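Local structure of uncharacterized protein C22E12.03c (Schizosaccharomyces pombe, 4QYT) at residues A[26-29]-A[33-36]; A[74-79]-A[172-177]; A[107-112]-A[176-181]; A[35-40]-A[62-67]. The protein converts methylglyoxal to D-lactate in a single step without glutathione and helps protect the cell against reactive oxygen species. All coordinates share one frame; numbering follows the deposited sequence. Where two conformers were deposited one is given.

Interaction 1: A[26-29]-A[33-36]; sequences IFKR and PIDS. With EDO (1,2-ethanediol), chain E.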
loop_
_atom_site.group_PDB
_atom_site.type_symbol
_atom_site.label_atom_id
_atom_site.label_comp_id
_atom_site.label_asym_id
_atom_site.label_seq_id
_atom_site.Cartn_x
_atom_site.Cartn_y
_atom_site.Cartn_z
ATOM N N ILE A 26 -3.098 -6.492 5.759
ATOM C CA ILE A 26 -3.003 -7.955 5.995
ATOM C C ILE A 26 -3.470 -8.297 7.401
ATOM O O ILE A 26 -4.280 -9.210 7.584
ATOM C CB ILE A 26 -1.583 -8.439 5.667
ATOM C CG1 ILE A 26 -1.358 -8.384 4.148
ATOM C CG2 ILE A 26 -1.330 -9.857 6.187
ATOM C CD1 ILE A 26 0.094 -8.489 3.729
ATOM N N PHE A 27 -2.982 -7.572 8.413
ATOM C CA PHE A 27 -3.429 -7.852 9.783
ATOM C C PHE A 27 -4.892 -7.508 9.988
ATOM O O PHE A 27 -5.590 -8.256 10.696
ATOM C CB PHE A 27 -2.513 -7.180 10.806
ATOM C CG PHE A 27 -1.238 -7.918 11.032
ATOM C CD1 PHE A 27 -1.259 -9.084 11.782
ATOM C CD2 PHE A 27 -0.043 -7.536 10.493
ATOM C CE1 PHE A 27 -0.119 -9.841 11.961
ATOM C CE2 PHE A 27 1.104 -8.299 10.690
ATOM C CZ PHE A 27 1.048 -9.497 11.406
ATOM N N LYS A 28 -5.393 -6.442 9.360
ATOM C CA LYS A 28 -6.823 -6.152 9.454
ATOM C C LYS A 28 -7.646 -7.303 8.852
ATOM O O LYS A 28 -8.651 -7.756 9.429
ATOM C CB LYS A 28 -7.155 -4.822 8.753
ATOM C CG LYS A 28 -6.782 -3.629 9.595
ATOM C CD LYS A 28 -7.952 -3.235 10.474
ATOM C CE LYS A 28 -7.647 -2.067 11.363
ATOM N NZ LYS A 28 -8.847 -1.654 12.161
ATOM N N ARG A 29 -7.226 -7.829 7.701
ATOM C CA ARG A 29 -7.951 -8.957 7.119
ATOM C C ARG A 29 -7.939 -10.171 8.033
ATOM O O ARG A 29 -8.874 -10.982 8.025
ATOM C CB ARG A 29 -7.356 -9.313 5.771
ATOM C CG ARG A 29 -7.768 -8.336 4.658
ATOM C CD ARG A 29 -6.909 -8.533 3.435
ATOM N NE ARG A 29 -7.328 -7.752 2.277
ATOM C CZ ARG A 29 -7.144 -6.453 2.156
ATOM N NH1 ARG A 29 -6.459 -5.766 3.066
ATOM N NH2 ARG A 29 -7.540 -5.838 1.048
ATOM N N PRO A 33 -5.851 -7.388 16.050
ATOM C CA PRO A 33 -5.759 -5.972 16.412
ATOM C C PRO A 33 -4.437 -5.330 16.026
ATOM O O PRO A 33 -3.381 -5.916 16.285
ATOM C CB PRO A 33 -5.961 -5.979 17.925
ATOM C CG PRO A 33 -6.745 -7.205 18.187
ATOM C CD PRO A 33 -6.272 -8.215 17.204
ATOM N N ILE A 34 -4.520 -4.123 15.473
ATOM C CA ILE A 34 -3.344 -3.382 15.036
ATOM C C ILE A 34 -3.588 -1.903 15.246
ATOM O O ILE A 34 -4.655 -1.398 14.875
ATOM C CB ILE A 34 -2.953 -3.726 13.574
ATOM C CG1 ILE A 34 -1.661 -3.036 13.168
ATOM C CG2 ILE A 34 -4.079 -3.455 12.578
ATOM C CD1 ILE A 34 -1.046 -3.618 11.912
ATOM N N ASP A 35 -2.586 -1.237 15.831
ATOM C CA ASP A 35 -2.587 0.211 15.996
ATOM C C ASP A 35 -1.428 0.792 15.199
ATOM O O ASP A 35 -0.347 0.216 15.212
ATOM C CB ASP A 35 -2.340 0.635 17.461
ATOM C CG ASP A 35 -3.455 0.318 18.431
ATOM O OD1 ASP A 35 -4.626 0.258 18.006
ATOM O OD2 ASP A 35 -3.140 0.183 19.623
ATOM N N SER A 36 -1.628 1.978 14.636
ATOM C CA SER A 36 -0.510 2.777 14.159
ATOM C C SER A 36 -0.079 3.697 15.277
ATOM O O SER A 36 -0.904 4.321 15.952
ATOM C CB SER A 36 -0.881 3.559 12.901
ATOM O OG SER A 36 -2.026 4.365 13.134
HETATM C C1 EDO E . -5.457 5.208 11.235
HETATM O O1 EDO E . -5.591 6.180 10.256
HETATM C C2 EDO E . -4.430 4.067 11.059
HETATM O O2 EDO E . -3.210 4.636 10.871
HETATM O O HOH W 1 -7.455 -3.131 14.774
#
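The phenyl ring of F27 meets I34 obliquely: the methyl CD1 of I34 comes in from beside the root of the side chain, and its nearest approach, 4.0 Å, is to F27 CB and not to a ring carbon. With CG turned beside the backbone N (chi1 -79°), the ring swings on past I34 into the protein, where L174 and L175 of helix 167-178 and V7 of strand 7-12 receive it. The other branch of I34 serves K28. There the lysine chain bends at its second torsion (chi2 -90°) and crosses the methyl obliquely, with K28 CG and CE each 4.0 Å from I34 CG2. Beyond this greasy stretch the ammonium group forms a salt bridge with D52 of the second subunit. A water also links the segments: it accepts a hydrogen bond of 3.2 Å from I34 N and a weak one from K28 NZ. Farther along the strand, S36 OG is 2.6 Å from O2 of a bound ethanediol, probably left from crystallisation, in a hydrogen bond whose donor could be either hydroxyl. The contact belongs to a beta-alpha-beta crossover (strand 7-12, helix 17-29, strand 34-39), the helix packing on the strand that follows it.

Interaction 2: A[74-79]-A[172-177]; sequences YDIAII and LKLLEQ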
loop_
_atom_site.group_PDB
_atom_site.type_symbol
_atom_site.label_atom_id
_atom_site.label_comp_id
_atom_site.label_asym_id
_atom_site.label_seq_id
_atom_site.Cartn_x
_atom_site.Cartn_y
_atom_site.Cartn_z
ATOM N N TYR A 74 1.681 -4.873 23.293
ATOM C CA TYR A 74 1.878 -5.321 21.913
ATOM C C TYR A 74 2.770 -6.533 21.881
ATOM O O TYR A 74 3.676 -6.690 22.701
ATOM C CB TYR A 74 2.493 -4.199 21.049
ATOM C CG TYR A 74 1.638 -2.993 20.932
ATOM C CD1 TYR A 74 0.501 -2.978 20.129
ATOM C CD2 TYR A 74 1.949 -1.834 21.602
ATOM C CE1 TYR A 74 -0.299 -1.851 20.023
ATOM C CE2 TYR A 74 1.173 -0.705 21.502
ATOM C CZ TYR A 74 0.012 -0.721 20.728
ATOM O OH TYR A 74 -0.751 0.428 20.649
ATOM N N ASP A 75 2.520 -7.391 20.892
ATOM C CA ASP A 75 3.330 -8.575 20.638
ATOM C C ASP A 75 4.198 -8.487 19.402
ATOM O O ASP A 75 5.155 -9.261 19.268
ATOM C CB ASP A 75 2.398 -9.807 20.515
ATOM C CG ASP A 75 1.472 -9.907 21.672
ATOM O OD1 ASP A 75 1.988 -10.071 22.802
ATOM O OD2 ASP A 75 0.265 -9.640 21.501
ATOM N N ILE A 76 3.824 -7.625 18.456
ATOM C CA ILE A 76 4.570 -7.469 17.210
ATOM C C ILE A 76 4.826 -5.968 17.048
ATOM O O ILE A 76 3.922 -5.165 17.208
ATOM C CB ILE A 76 3.798 -8.015 15.995
ATOM C CG1 ILE A 76 3.397 -9.476 16.186
ATOM C CG2 ILE A 76 4.602 -7.819 14.709
ATOM C CD1 ILE A 76 2.814 -10.119 14.945
ATOM N N ALA A 77 6.081 -5.649 16.700
ATOM C CA ALA A 77 6.474 -4.278 16.381
ATOM C C ALA A 77 6.955 -4.236 14.950
ATOM O O ALA A 77 7.849 -5.001 14.607
ATOM C CB ALA A 77 7.579 -3.813 17.310
ATOM N N ILE A 78 6.384 -3.345 14.152
ATOM C CA ILE A 78 6.735 -3.236 12.726
ATOM C C ILE A 78 7.282 -1.832 12.471
ATOM O O ILE A 78 6.668 -0.828 12.813
ATOM C CB ILE A 78 5.495 -3.510 11.832
ATOM C CG1 ILE A 78 4.875 -4.877 12.153
ATOM C CG2 ILE A 78 5.898 -3.396 10.351
ATOM C CD1 ILE A 78 3.602 -5.148 11.412
ATOM N N ILE A 79 8.403 -1.824 11.736
ATOM C CA ILE A 79 9.111 -0.612 11.381
ATOM C C ILE A 79 9.162 -0.559 9.868
ATOM O O ILE A 79 9.862 -1.352 9.196
ATOM C CB ILE A 79 10.517 -0.527 11.991
ATOM C CG1 ILE A 79 10.415 -0.840 13.479
ATOM C CG2 ILE A 79 11.038 0.902 11.828
ATOM C CD1 ILE A 79 11.730 -0.876 14.218
ATOM N N LEU A 172 2.899 -10.795 4.960
ATOM C CA LEU A 172 2.519 -12.192 5.027
ATOM C C LEU A 172 3.481 -12.989 5.916
ATOM O O LEU A 172 3.019 -13.880 6.677
ATOM C CB LEU A 172 2.436 -12.810 3.633
ATOM C CG LEU A 172 1.195 -12.467 2.850
ATOM C CD1 LEU A 172 1.394 -12.826 1.375
ATOM C CD2 LEU A 172 -0.043 -13.132 3.426
ATOM N N LYS A 173 4.778 -12.738 5.794
ATOM C CA LYS A 173 5.751 -13.465 6.617
ATOM C C LYS A 173 5.462 -13.231 8.106
ATOM O O LYS A 173 5.482 -14.164 8.915
ATOM C CB LYS A 173 7.183 -13.072 6.246
ATOM C CG LYS A 173 8.242 -14.004 6.820
ATOM C CD LYS A 173 8.259 -15.381 6.156
ATOM C CE LYS A 173 9.455 -16.188 6.614
ATOM N NZ LYS A 173 9.554 -17.488 5.908
ATOM N N LEU A 174 5.169 -11.979 8.471
ATOM C CA LEU A 174 4.790 -11.667 9.848
ATOM C C LEU A 174 3.548 -12.427 10.266
ATOM O O LEU A 174 3.512 -13.082 11.304
ATOM C CB LEU A 174 4.613 -10.162 10.004
ATOM C CG LEU A 174 5.918 -9.357 10.001
ATOM C CD1 LEU A 174 5.594 -7.924 9.607
ATOM C CD2 LEU A 174 6.586 -9.425 11.361
ATOM N N LEU A 175 2.509 -12.363 9.448
ATOM C CA LEU A 175 1.280 -13.045 9.749
ATOM C C LEU A 175 1.468 -14.557 9.930
ATOM O O LEU A 175 0.883 -15.167 10.826
ATOM C CB LEU A 175 0.253 -12.811 8.614
ATOM C CG LEU A 175 -1.102 -13.478 8.854
ATOM C CD1 LEU A 175 -1.807 -12.944 10.089
ATOM C CD2 LEU A 175 -1.971 -13.360 7.622
ATOM N N GLU A 176 2.315 -15.133 9.093
ATOM C CA GLU A 176 2.569 -16.568 9.112
ATOM C C GLU A 176 3.106 -17.021 10.455
ATOM O O GLU A 176 2.899 -18.186 10.834
ATOM C CB GLU A 176 3.580 -16.920 8.002
ATOM C CG GLU A 176 3.632 -18.412 7.730
ATOM C CD GLU A 176 4.557 -18.794 6.600
ATOM O OE1 GLU A 176 5.321 -17.927 6.133
ATOM O OE2 GLU A 176 4.335 -19.895 6.033
ATOM N N GLN A 177 3.801 -16.151 11.185
ATOM C CA GLN A 177 4.359 -16.551 12.473
ATOM C C GLN A 177 3.319 -16.690 13.561
ATOM O O GLN A 177 3.584 -17.343 14.568
ATOM C CB GLN A 177 5.429 -15.555 12.936
ATOM C CG GLN A 177 6.518 -15.246 11.928
ATOM C CD GLN A 177 7.021 -16.481 11.187
ATOM O OE1 GLN A 177 7.078 -16.486 9.953
ATOM N NE2 GLN A 177 7.560 -17.410 11.893
#
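The contact is helix-on-sheet packing in the flavodoxin-like alpha/beta sandwich of the DJ-1/PfpI family: L174 of helix 167-178 rests on I76 and I78 of the central strand 76-79. The two isoleucines stand two residues apart and point to the same face, and the forked end of the leucine is divided between them. L174 CD2 is 4.2 Å from CG2 of I76, whereas L174 CD1 lies against the outer part of I78, 3.9 Å from its CD1 and 4.0 Å from its CG1. On I78 the CG1 branch is set beside the backbone N (chi1 -56°) and runs on extended, which brings its terminal methyl up to the helix while CG2 takes the position anti to N. All three residues are buried, and the join is made by methyl and methylene groups without a hydrogen bond across it. A77, between the isoleucines, points to the other face of the sheet and packs on V98 and F102 of helix 93-102. V7 of the adjoining strand 7-12 borders both isoleucines, and on the far side of helix 167-178 L175 reaches V187 of helix 181-190.

Interaction 3: A[107-112]-A[176-181]; sequences NKWIGM and EQVASK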
loop_
_atom_site.group_PDB
_atom_site.type_symbol
_atom_site.label_atom_id
_atom_site.label_comp_id
_atom_site.label_asym_id
_atom_site.label_seq_id
_atom_site.Cartn_x
_atom_site.Cartn_y
_atom_site.Cartn_z
ATOM N N ASN A 107 7.154 -15.515 21.623
ATOM C CA ASN A 107 5.875 -14.934 21.286
ATOM C C ASN A 107 5.887 -13.411 21.154
ATOM O O ASN A 107 4.826 -12.778 21.197
ATOM C CB ASN A 107 4.788 -15.455 22.211
ATOM C CG ASN A 107 4.444 -16.899 21.916
ATOM O OD1 ASN A 107 4.066 -17.200 20.774
ATOM N ND2 ASN A 107 4.719 -17.798 22.829
ATOM N N LYS A 108 7.055 -12.852 20.853
ATOM C CA LYS A 108 7.191 -11.493 20.312
ATOM C C LYS A 108 7.789 -11.594 18.919
ATOM O O LYS A 108 8.536 -12.540 18.638
ATOM C CB LYS A 108 8.104 -10.647 21.182
ATOM C CG LYS A 108 7.657 -10.425 22.625
ATOM C CD LYS A 108 6.331 -9.707 22.736
ATOM C CE LYS A 108 6.071 -9.295 24.159
ATOM N NZ LYS A 108 4.656 -8.817 24.372
ATOM N N TRP A 109 7.575 -10.569 18.104
ATOM C CA TRP A 109 8.027 -10.581 16.706
ATOM C C TRP A 109 8.335 -9.138 16.304
ATOM O O TRP A 109 7.625 -8.202 16.722
ATOM C CB TRP A 109 6.943 -11.153 15.779
ATOM C CG TRP A 109 6.504 -12.542 16.158
ATOM C CD1 TRP A 109 5.477 -12.896 17.010
ATOM C CD2 TRP A 109 7.179 -13.760 15.840
ATOM N NE1 TRP A 109 5.465 -14.262 17.210
ATOM C CE2 TRP A 109 6.499 -14.804 16.499
ATOM C CE3 TRP A 109 8.302 -14.078 15.060
ATOM C CZ2 TRP A 109 6.895 -16.118 16.402
ATOM C CZ3 TRP A 109 8.676 -15.412 14.966
ATOM C CH2 TRP A 109 7.939 -16.391 15.579
ATOM N N ILE A 110 9.388 -8.992 15.490
ATOM C CA ILE A 110 9.803 -7.679 14.972
ATOM C C ILE A 110 9.839 -7.761 13.467
ATOM O O ILE A 110 10.407 -8.721 12.911
ATOM C CB ILE A 110 11.233 -7.341 15.460
ATOM C CG1 ILE A 110 11.361 -7.392 16.995
ATOM C CG2 ILE A 110 11.656 -5.966 14.940
ATOM C CD1 ILE A 110 12.767 -7.722 17.401
ATOM N N GLY A 111 9.261 -6.759 12.783
ATOM C CA GLY A 111 9.436 -6.647 11.357
ATOM C C GLY A 111 10.078 -5.320 11.001
ATOM O O GLY A 111 9.687 -4.287 11.560
ATOM N N MET A 112 10.985 -5.344 10.028
ATOM C CA MET A 112 11.561 -4.087 9.499
ATOM C C MET A 112 11.633 -4.183 7.983
ATOM O O MET A 112 12.057 -5.212 7.441
ATOM C CB MET A 112 12.999 -3.891 10.004
ATOM C CG MET A 112 13.113 -3.882 11.518
ATOM S SD MET A 112 14.856 -3.753 11.988
ATOM C CE MET A 112 14.703 -3.898 13.758
ATOM N N GLU A 176 2.315 -15.133 9.093
ATOM C CA GLU A 176 2.569 -16.568 9.112
ATOM C C GLU A 176 3.106 -17.021 10.455
ATOM O O GLU A 176 2.899 -18.186 10.834
ATOM C CB GLU A 176 3.580 -16.920 8.002
ATOM C CG GLU A 176 3.632 -18.412 7.730
ATOM C CD GLU A 176 4.557 -18.794 6.600
ATOM O OE1 GLU A 176 5.321 -17.927 6.133
ATOM O OE2 GLU A 176 4.335 -19.895 6.033
ATOM N N GLN A 177 3.801 -16.151 11.185
ATOM C CA GLN A 177 4.359 -16.551 12.473
ATOM C C GLN A 177 3.319 -16.690 13.561
ATOM O O GLN A 177 3.584 -17.343 14.568
ATOM C CB GLN A 177 5.429 -15.555 12.936
ATOM C CG GLN A 177 6.518 -15.246 11.928
ATOM C CD GLN A 177 7.021 -16.481 11.187
ATOM O OE1 GLN A 177 7.078 -16.486 9.953
ATOM N NE2 GLN A 177 7.560 -17.410 11.893
ATOM N N VAL A 178 2.183 -16.001 13.410
ATOM C CA VAL A 178 1.227 -15.823 14.491
ATOM C C VAL A 178 -0.161 -16.363 14.225
ATOM O O VAL A 178 -0.848 -16.736 15.151
ATOM C CB VAL A 178 1.084 -14.396 15.007
ATOM C CG1 VAL A 178 2.388 -13.953 15.590
ATOM C CG2 VAL A 178 0.570 -13.427 13.931
ATOM N N ALA A 179 -0.484 -16.617 12.967
ATOM C CA ALA A 179 -1.760 -17.152 12.556
ATOM C C ALA A 179 -1.676 -18.661 12.456
ATOM O O ALA A 179 -0.661 -19.230 12.057
ATOM C CB ALA A 179 -2.195 -16.563 11.218
ATOM N N SER A 180 -2.807 -19.304 12.697
ATOM C CA SER A 180 -2.922 -20.720 12.318
ATOM C C SER A 180 -2.703 -20.850 10.806
ATOM O O SER A 180 -2.968 -19.919 10.023
ATOM C CB SER A 180 -4.287 -21.290 12.667
ATOM O OG SER A 180 -5.293 -20.671 11.893
ATOM N N LYS A 181 -2.321 -22.049 10.374
ATOM C CA LYS A 181 -2.183 -22.333 8.945
ATOM C C LYS A 181 -3.510 -22.072 8.252
ATOM O O LYS A 181 -3.572 -21.507 7.147
ATOM C CB LYS A 181 -1.720 -23.781 8.726
ATOM C CG LYS A 181 -1.473 -24.128 7.271
ATOM C CD LYS A 181 -0.942 -25.546 7.125
ATOM C CE LYS A 181 -0.611 -25.872 5.675
ATOM N NZ LYS A 181 0.687 -25.281 5.240
#
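W109, the first residue of strand 109-112, carries the contact with Q177 and V178, while the side chain of K108 just before it turns from them and gives NZ to the carbonyl oxygens of A71 and Y74. The indole lies beneath the side chain of Q177: Q177 CB stands 3.5 Å from the centroid of the six-membered ring of W109 and just 2° off the ring normal, a CH-pi contact over the face. Q177 CG continues toward the rim, 3.7 Å from CZ3 of W109. At the pyrrole part, CG1 of V178 approaches obliquely, 3.5 Å from NE1 and 3.6 Å from CD1 of W109. The indole is set square to its own stem (chi2 90°), which presents its broad side to Q177. Replacing Q177 by a glycine would remove both methylene groups and would probably leave the benzene half of the indole without its cover on this face. After W109, I110 and M112 pack on V99 of helix 93-102. W109 was modelled in two conformers, and this description holds for one of them. With no hydrogen bond across the segments, CH-pi and dispersion contacts hold the indole against Q177 and V178 at the protein surface.

Interaction 4: A[35-40]-A[62-67]; sequences DSVYVG and KEIPSA. With EDO (1,2-ethanediol), chain E.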
loop_
_atom_site.group_PDB
_atom_site.type_symbol
_atom_site.label_atom_id
_atom_site.label_comp_id
_atom_site.label_asym_id
_atom_site.label_seq_id
_atom_site.Cartn_x
_atom_site.Cartn_y
_atom_site.Cartn_z
ATOM N N ASP A 35 -2.586 -1.237 15.831
ATOM C CA ASP A 35 -2.587 0.211 15.996
ATOM C C ASP A 35 -1.428 0.792 15.199
ATOM O O ASP A 35 -0.347 0.216 15.212
ATOM C CB ASP A 35 -2.340 0.635 17.461
ATOM C CG ASP A 35 -3.455 0.318 18.431
ATOM O OD1 ASP A 35 -4.626 0.258 18.006
ATOM O OD2 ASP A 35 -3.140 0.183 19.623
ATOM N N SER A 36 -1.628 1.978 14.636
ATOM C CA SER A 36 -0.510 2.777 14.159
ATOM C C SER A 36 -0.079 3.697 15.277
ATOM O O SER A 36 -0.904 4.321 15.952
ATOM C CB SER A 36 -0.881 3.559 12.901
ATOM O OG SER A 36 -2.026 4.365 13.134
ATOM N N VAL A 37 1.235 3.733 15.496
ATOM C CA VAL A 37 1.839 4.475 16.610
ATOM C C VAL A 37 2.863 5.438 16.050
ATOM O O VAL A 37 3.902 5.026 15.509
ATOM C CB VAL A 37 2.448 3.518 17.652
ATOM C CG1 VAL A 37 3.114 4.307 18.754
ATOM C CG2 VAL A 37 1.391 2.558 18.227
ATOM N N TYR A 38 2.538 6.734 16.153
ATOM C CA TYR A 38 3.295 7.810 15.532
ATOM C C TYR A 38 4.418 8.281 16.441
ATOM O O TYR A 38 4.209 8.557 17.636
ATOM C CB TYR A 38 2.328 8.958 15.238
ATOM C CG TYR A 38 2.949 10.271 14.821
ATOM C CD1 TYR A 38 3.683 10.380 13.634
ATOM C CD2 TYR A 38 2.726 11.422 15.545
ATOM C CE1 TYR A 38 4.164 11.616 13.182
ATOM C CE2 TYR A 38 3.226 12.636 15.113
ATOM C CZ TYR A 38 3.914 12.751 13.915
ATOM O OH TYR A 38 4.400 13.991 13.566
ATOM N N VAL A 39 5.577 8.478 15.823
ATOM C CA VAL A 39 6.721 9.085 16.435
ATOM C C VAL A 39 6.993 10.372 15.658
ATOM O O VAL A 39 7.451 10.356 14.523
ATOM C CB VAL A 39 7.940 8.158 16.349
ATOM C CG1 VAL A 39 9.201 8.817 16.906
ATOM C CG2 VAL A 39 7.650 6.843 17.043
ATOM N N GLY A 40 6.738 11.514 16.295
ATOM C CA GLY A 40 6.931 12.786 15.622
ATOM C C GLY A 40 6.438 13.967 16.422
ATOM O O GLY A 40 5.972 13.800 17.550
ATOM N N LYS A 62 4.051 8.815 22.617
ATOM C CA LYS A 62 4.145 9.501 23.894
ATOM C C LYS A 62 3.091 9.041 24.883
ATOM O O LYS A 62 3.187 9.295 26.083
ATOM C CB LYS A 62 4.094 11.006 23.698
ATOM C CG LYS A 62 5.251 11.555 22.875
ATOM C CD LYS A 62 5.318 13.066 22.774
ATOM C CE LYS A 62 6.425 13.467 21.798
ATOM N NZ LYS A 62 6.383 14.881 21.365
ATOM N N GLU A 63 2.082 8.339 24.378
ATOM C CA GLU A 63 1.047 7.724 25.210
ATOM C C GLU A 63 1.539 6.526 26.001
ATOM O O GLU A 63 0.824 6.027 26.890
ATOM C CB GLU A 63 -0.147 7.258 24.384
ATOM C CG GLU A 63 -0.881 8.373 23.674
ATOM C CD GLU A 63 -1.840 7.867 22.632
ATOM O OE1 GLU A 63 -2.412 6.763 22.803
ATOM O OE2 GLU A 63 -2.035 8.576 21.614
ATOM N N ILE A 64 2.687 5.975 25.641
ATOM C CA ILE A 64 3.166 4.709 26.164
ATOM C C ILE A 64 4.382 5.002 27.021
ATOM O O ILE A 64 5.355 5.519 26.508
ATOM C CB ILE A 64 3.503 3.730 25.024
ATOM C CG1 ILE A 64 2.292 3.541 24.103
ATOM C CG2 ILE A 64 3.953 2.406 25.616
ATOM C CD1 ILE A 64 2.627 2.871 22.778
ATOM N N PRO A 65 4.323 4.746 28.350
ATOM C CA PRO A 65 5.309 5.371 29.232
ATOM C C PRO A 65 6.679 4.759 29.174
ATOM O O PRO A 65 7.626 5.380 29.655
ATOM C CB PRO A 65 4.667 5.260 30.608
ATOM C CG PRO A 65 3.741 4.083 30.506
ATOM C CD PRO A 65 3.173 4.218 29.115
ATOM N N SER A 66 6.828 3.542 28.669
ATOM C CA SER A 66 8.139 2.886 28.601
ATOM C C SER A 66 8.053 1.714 27.620
ATOM O O SER A 66 6.983 1.275 27.259
ATOM C CB SER A 66 8.548 2.335 29.985
ATOM O OG SER A 66 7.751 1.208 30.292
ATOM N N ALA A 67 9.231 1.200 27.266
ATOM C CA ALA A 67 9.300 -0.013 26.468
ATOM C C ALA A 67 8.696 -1.222 27.164
ATOM O O ALA A 67 8.073 -2.086 26.528
ATOM C CB ALA A 67 10.715 -0.282 25.986
HETATM C C1 EDO E . -5.457 5.208 11.235
HETATM O O1 EDO E . -5.591 6.180 10.256
HETATM C C2 EDO E . -4.430 4.067 11.059
HETATM O O2 EDO E . -3.210 4.636 10.871
#
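G40, which faces the end of the K62 side chain, has an almost fully stretched backbone, phi 173° and psi -172°. Its amide N sits over the centre of the Y38 ring, 3.8 Å above the plane, and a beta carbon here would fall 2.3 Å from Y38 OH, a clash that the bare CA avoids. That hydroxyl is itself engaged, bonding to D13 OD2 and to N42 N. From the other segment K62 stretches out with every torsion beyond CG extended, yet its NZ stops 4.0 Å from G40 O, too far for a hydrogen bond, and at an exposed place this can be no more than a loose electrostatic approach. The contact lies at one side of the mixed, mostly parallel sheet of the DJ-1/PfpI fold, where strand 34-39 runs between strands 7-12 and 59-60, and segment 62-67 is the link that leaves the outer strand for helix 67-73. Within it, I64 turns inward to meet V37, methyl to methyl, with I64 CD1 4.3 Å from V37 CG1. F94 of helix 93-102 also packs on I64. The link is held by polar bonds of its own, a salt bridge from E63 OE1 to R59 NE and the N-cap of S66, whose OG accepts from D69 N.

Overall arrangement
From the N terminus, interaction 1 closes the tight loop between helix 17-29 and strand 34-39. Interaction 4 opens on that same strand, shares D35 and S36 with interaction 1, and closes a longer loop just before helix 67-73. Interaction 2 then opens on strand 76-79 and interaction 3 on the adjoining strand 109-112; the loop of interaction 3 lies largely within that of interaction 2, their closing ends overlapping at E176 and Q177 of helix 167-178. The two pairs also meet directly: Y74 OH bonds D35 OD2, and F27 packs on L175 and V178. Together the contacts tie the helix before strand 34-39, the link after strand 59-60 and the late helix 167-178 to one central sheet.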